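Local structure of alcohol dehydrogenase, zinc-containing (Streptococcus pneumoniae serotype 2, 5YLN) at residues A[15-19]-A[326-330]; A[84-89]-A[136-140]. The protein probably catalyses the zinc-dependent oxidation of alcohols to aldehydes or ketones with NAD+. All coordinates share one frame; numbering follows the deposited sequence.

Interaction 1: A[15-19]-A[326-330]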
loop_
_atom_site.group_PDB
_atom_site.type_symbol
_atom_site.label_atom_id
_atom_site.label_comp_id
_atom_site.label_asym_id
_atom_site.label_seq_id
_atom_site.Cartn_x
_atom_site.Cartn_y
_atom_site.Cartn_z
ATOM N N LEU A 15 -10.254 35.174 -3.000
ATOM C CA LEU A 15 -10.292 36.308 -2.080
ATOM C C LEU A 15 -10.160 35.833 -0.639
ATOM O O LEU A 15 -11.008 35.087 -0.144
ATOM C CB LEU A 15 -11.584 37.098 -2.240
ATOM C CG LEU A 15 -11.763 38.339 -1.368
ATOM C CD1 LEU A 15 -10.705 39.390 -1.683
ATOM C CD2 LEU A 15 -13.164 38.912 -1.558
ATOM N N ALA A 16 -9.116 36.292 0.035
ATOM C CA ALA A 16 -9.016 36.222 1.482
ATOM C C ALA A 16 -8.735 37.626 2.005
ATOM O O ALA A 16 -8.192 38.471 1.285
ATOM C CB ALA A 16 -7.924 35.245 1.928
ATOM N N SER A 17 -9.109 37.880 3.258
ATOM C CA SER A 17 -9.115 39.245 3.767
ATOM C C SER A 17 -8.728 39.274 5.238
ATOM O O SER A 17 -9.247 38.486 6.034
ATOM C CB SER A 17 -10.499 39.887 3.552
ATOM O OG SER A 17 -10.516 40.683 2.376
ATOM N N PHE A 18 -7.805 40.177 5.585
ATOM C CA PHE A 18 -7.417 40.465 6.968
ATOM C C PHE A 18 -8.467 41.389 7.584
ATOM O O PHE A 18 -8.570 42.561 7.199
ATOM C CB PHE A 18 -6.024 41.105 6.980
ATOM C CG PHE A 18 -5.393 41.230 8.349
ATOM C CD1 PHE A 18 -5.119 40.102 9.113
ATOM C CD2 PHE A 18 -5.036 42.472 8.859
ATOM C CE1 PHE A 18 -4.524 40.218 10.360
ATOM C CE2 PHE A 18 -4.444 42.588 10.108
ATOM C CZ PHE A 18 -4.190 41.461 10.854
ATOM N N VAL A 19 -9.258 40.871 8.533
ATOM C CA VAL A 19 -10.465 41.550 9.006
ATOM C C VAL A 19 -10.600 41.399 10.521
ATOM O O VAL A 19 -9.907 40.602 11.156
ATOM C CB VAL A 19 -11.732 41.011 8.306
ATOM C CG1 VAL A 19 -11.686 41.310 6.819
ATOM C CG2 VAL A 19 -11.857 39.505 8.546
ATOM N N LEU A 326 2.082 39.538 11.824
ATOM C CA LEU A 326 0.702 39.131 11.561
ATOM C C LEU A 326 -0.060 40.213 10.796
ATOM O O LEU A 326 -0.797 39.912 9.849
ATOM C CB LEU A 326 -0.000 38.769 12.880
ATOM C CG LEU A 326 -1.489 38.389 12.911
ATOM C CD1 LEU A 326 -1.851 37.369 11.825
ATOM C CD2 LEU A 326 -1.873 37.849 14.298
ATOM N N SER A 327 0.130 41.481 11.165
ATOM C CA SER A 327 -0.561 42.559 10.465
ATOM C C SER A 327 -0.108 42.681 9.020
ATOM O O SER A 327 -0.774 43.352 8.226
ATOM C CB SER A 327 -0.332 43.883 11.181
ATOM O OG SER A 327 1.051 44.082 11.367
ATOM N N GLU A 328 1.011 42.056 8.660
ATOM C CA GLU A 328 1.465 42.035 7.280
ATOM C C GLU A 328 1.253 40.658 6.649
ATOM O O GLU A 328 1.989 40.267 5.742
ATOM C CB GLU A 328 2.932 42.459 7.192
ATOM C CG GLU A 328 3.244 43.853 7.781
ATOM C CD GLU A 328 2.744 45.030 6.915
ATOM O OE1 GLU A 328 2.119 44.784 5.859
ATOM O OE2 GLU A 328 2.978 46.208 7.287
ATOM N N ILE A 329 0.243 39.917 7.118
ATOM C CA ILE A 329 0.013 38.569 6.611
ATOM C C ILE A 329 -0.280 38.567 5.109
ATOM O O ILE A 329 0.107 37.625 4.408
ATOM C CB ILE A 329 -1.110 37.888 7.414
ATOM C CG1 ILE A 329 -1.250 36.440 6.979
ATOM C CG2 ILE A 329 -2.424 38.651 7.236
ATOM C CD1 ILE A 329 -1.654 35.484 8.085
ATOM N N GLU A 330 -0.932 39.614 4.585
ATOM C CA GLU A 330 -1.124 39.733 3.137
ATOM C C GLU A 330 0.201 39.656 2.387
ATOM O O GLU A 330 0.316 38.959 1.378
ATOM C CB GLU A 330 -1.831 41.048 2.781
ATOM C CG GLU A 330 -3.219 41.226 3.361
ATOM C CD GLU A 330 -4.295 41.372 2.294
ATOM O OE1 GLU A 330 -3.950 41.478 1.096
ATOM O OE2 GLU A 330 -5.492 41.374 2.655
#
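Leu326 meets Phe18 in two ways: its methyl CD1 lies 4.2 Å from Phe18 CE1, and its carbonyl O stands 3.8 Å from the same ring carbon. That O also takes the backbone N-H of Ile329 at 2.9 Å from Ile329 N, closing the turn that leads into helix 329-337. Phe18 reaches this turn because its CG is anti to the backbone N (chi1 -170°), which places the ring against the backbone of 326-327 and beside Ile329. At Ser327 it is the backbone that touches, CA lying 3.8 Å from Phe18 CZ at the far end of the ring; the hydroxyl OG hydrogen-bonds Asp352 instead. Ile329 makes the closest approach, its branch methyl CG2 standing 3.6 Å from Phe18 CD1 and meeting the ring obliquely. Its chi1 of -174° turns CG1 away from the backbone N and leaves CG2 between N and the carbonyl carbon, on the side where the Phe18 ring lies. The side chain of Glu330, bent at chi2, brings OE2 to 3.9 Å from Phe18 N, too far for a hydrogen bond. Strand 15-22 pairs with strand 4-12 in a two-stranded antiparallel hairpin, in which Ser17 bonds Thr9, so the contact sets one arm of that hairpin against the beginning of helix 329-337; Tyr8 of the partner strand also touches Ile329, and Ile353 adds to the surroundings of Phe18. The contact is thus van der Waals packing centred on the Phe18 ring, with the Glu330 carboxylate at its margin, and depends on shape rather than on polar bonds.

Interaction 2: A[84-89]-A[136-140]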
loop_
_atom_site.group_PDB
_atom_site.type_symbol
_atom_site.label_atom_id
_atom_site.label_comp_id
_atom_site.label_asym_id
_atom_site.label_seq_id
_atom_site.Cartn_x
_atom_site.Cartn_y
_atom_site.Cartn_z
ATOM N N ASP A 84 0.933 28.577 29.989
ATOM C CA ASP A 84 1.713 27.519 29.363
ATOM C C ASP A 84 2.061 27.873 27.925
ATOM O O ASP A 84 1.180 28.168 27.114
ATOM C CB ASP A 84 0.927 26.214 29.415
ATOM C CG ASP A 84 0.812 25.657 30.826
ATOM O OD1 ASP A 84 1.443 26.225 31.745
ATOM O OD2 ASP A 84 0.090 24.660 31.019
ATOM N N LYS A 85 3.358 27.852 27.617
ATOM C CA LYS A 85 3.838 27.984 26.244
ATOM C C LYS A 85 3.726 26.623 25.567
ATOM O O LYS A 85 4.314 25.644 26.045
ATOM C CB LYS A 85 5.278 28.487 26.219
ATOM C CG LYS A 85 5.902 28.431 24.843
ATOM C CD LYS A 85 7.163 29.272 24.733
ATOM C CE LYS A 85 7.929 28.888 23.462
ATOM N NZ LYS A 85 8.758 29.993 22.903
ATOM N N VAL A 86 2.952 26.537 24.483
ATOM C CA VAL A 86 2.638 25.229 23.911
ATOM C C VAL A 86 2.602 25.251 22.384
ATOM O O VAL A 86 2.402 26.291 21.749
ATOM C CB VAL A 86 1.308 24.666 24.477
ATOM C CG1 VAL A 86 1.445 24.354 25.985
ATOM C CG2 VAL A 86 0.161 25.612 24.204
ATOM N N LEU A 87 2.855 24.081 21.807
ATOM C CA LEU A 87 2.669 23.818 20.390
ATOM C C LEU A 87 1.263 23.294 20.130
ATOM O O LEU A 87 0.721 22.508 20.915
ATOM C CB LEU A 87 3.700 22.801 19.898
ATOM C CG LEU A 87 3.380 22.059 18.594
ATOM C CD1 LEU A 87 3.838 22.815 17.348
ATOM C CD2 LEU A 87 3.927 20.630 18.625
ATOM N N ILE A 88 0.675 23.725 19.016
ATOM C CA ILE A 88 -0.653 23.285 18.607
ATOM C C ILE A 88 -0.496 22.444 17.347
ATOM O O ILE A 88 -0.004 22.931 16.317
ATOM C CB ILE A 88 -1.614 24.456 18.361
ATOM C CG1 ILE A 88 -1.480 25.519 19.463
ATOM C CG2 ILE A 88 -3.049 23.943 18.288
ATOM C CD1 ILE A 88 -1.195 26.892 18.935
ATOM N N SER A 89 -0.925 21.187 17.436
ATOM C CA SER A 89 -0.940 20.302 16.280
ATOM C C SER A 89 -2.015 20.729 15.283
ATOM O O SER A 89 -3.046 21.294 15.651
ATOM C CB SER A 89 -1.182 18.853 16.741
ATOM O OG SER A 89 -1.531 18.026 15.659
ATOM N N THR A 136 -4.467 17.952 21.999
ATOM C CA THR A 136 -4.084 18.720 20.824
ATOM C C THR A 136 -2.885 19.622 21.072
ATOM O O THR A 136 -2.188 19.979 20.116
ATOM C CB THR A 136 -5.295 19.543 20.340
ATOM O OG1 THR A 136 -6.383 18.635 20.109
ATOM C CG2 THR A 136 -5.015 20.343 19.036
ATOM N N LEU A 137 -2.596 19.954 22.327
ATOM C CA LEU A 137 -1.487 20.828 22.694
ATOM C C LEU A 137 -0.305 20.010 23.207
ATOM O O LEU A 137 -0.479 18.933 23.777
ATOM C CB LEU A 137 -1.926 21.823 23.771
ATOM C CG LEU A 137 -3.097 22.744 23.441
ATOM C CD1 LEU A 137 -3.381 23.685 24.616
ATOM C CD2 LEU A 137 -2.768 23.543 22.194
ATOM N N TYR A 138 0.898 20.543 23.011
ATOM C CA TYR A 138 2.122 19.958 23.548
ATOM C C TYR A 138 2.940 21.029 24.247
ATOM O O TYR A 138 3.139 22.120 23.700
ATOM C CB TYR A 138 2.954 19.300 22.451
ATOM C CG TYR A 138 2.289 18.081 21.878
ATOM C CD1 TYR A 138 2.476 16.830 22.458
ATOM C CD2 TYR A 138 1.451 18.182 20.776
ATOM C CE1 TYR A 138 1.865 15.716 21.944
ATOM C CE2 TYR A 138 0.834 17.075 20.255
ATOM C CZ TYR A 138 1.042 15.841 20.844
ATOM O OH TYR A 138 0.431 14.722 20.337
ATOM N N HIS A 139 3.426 20.712 25.444
ATOM C CA HIS A 139 4.312 21.623 26.144
ATOM C C HIS A 139 5.608 21.792 25.363
ATOM O O HIS A 139 6.168 20.819 24.862
ATOM C CB HIS A 139 4.597 21.092 27.553
ATOM C CG HIS A 139 3.429 21.196 28.483
ATOM N ND1 HIS A 139 2.996 22.403 28.998
ATOM C CD2 HIS A 139 2.603 20.250 28.986
ATOM C CE1 HIS A 139 1.956 22.192 29.783
ATOM N NE2 HIS A 139 1.697 20.895 29.792
ATOM N N THR A 140 6.080 23.041 25.234
ATOM C CA THR A 140 7.242 23.086 24.351
ATOM C C THR A 140 8.550 23.007 25.147
ATOM O O THR A 140 8.680 23.643 26.201
ATOM C CB THR A 140 7.247 24.361 23.517
ATOM O OG1 THR A 140 7.162 25.507 24.378
ATOM C CG2 THR A 140 6.073 24.367 22.540
#
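Leu87 and Tyr138 bond to each other through both backbone groups, Leu87 N to Tyr138 O at 2.7 Å and Tyr138 N to Leu87 O at 2.9 Å. Ser89 N gives a straighter bond to Thr136 O (3.2 Å, 172° at the hydrogen). At the other end Lys85 O receives Thr140 N at 3.2 Å and, weakly, Thr140 OG1. These bonds join strands 85-88 and 137-139 as an antiparallel pair within the mixed sheet of the GroES-like domain, where strand 66-72 pairs with 85-88 along its other edge. Among apolar contacts, Ile88 and Leu137 lie side by side, CG1 of Ile88 to CD2 of Leu137 at 3.6 Å, while Leu137 CD1 also meets Val86 CG2. On the opposite face Leu87 CD2 meets the Tyr138 ring obliquely at CD2, and Thr302 of helix 302-310 touches both residues. Thr140 CG2 packs 3.3 Å from Leu87 N; chi1 55° puts OG1 between its backbone N and carbonyl carbon, 3.2 Å from Lys85 CG. Asp84 OD2 comes to the edge of the His139 ring, 3.3 Å from CE1, with carboxylate and ring planes 65° apart. His139 NE2 bonds Asn79 O, and Phe80 stacks on the ring; Asp84 OD1 salt-bridges Lys81.

How the interactions relate
Along the chain, interaction 2 falls between the two halves of interaction 1. The centres are about 25 Å apart and the nearest atoms about 12 Å. A mixed sheet links them indirectly: strands 85-88 and 137-139 belong to it, as does strand 322-325, which runs straight into 326-330. The N-terminal hairpin packs on a segment that comes, in sequence, after the strands of the parallel sheet, consistent with N- and C-terminal portions jointly building the catalytic domain, as in this family. Neither contact reaches a zinc: the side chain of Ile329 is about 14 Å from a zinc ion, and that of Thr136 about 9 Å from one, near Cys94 of the four-cysteine site.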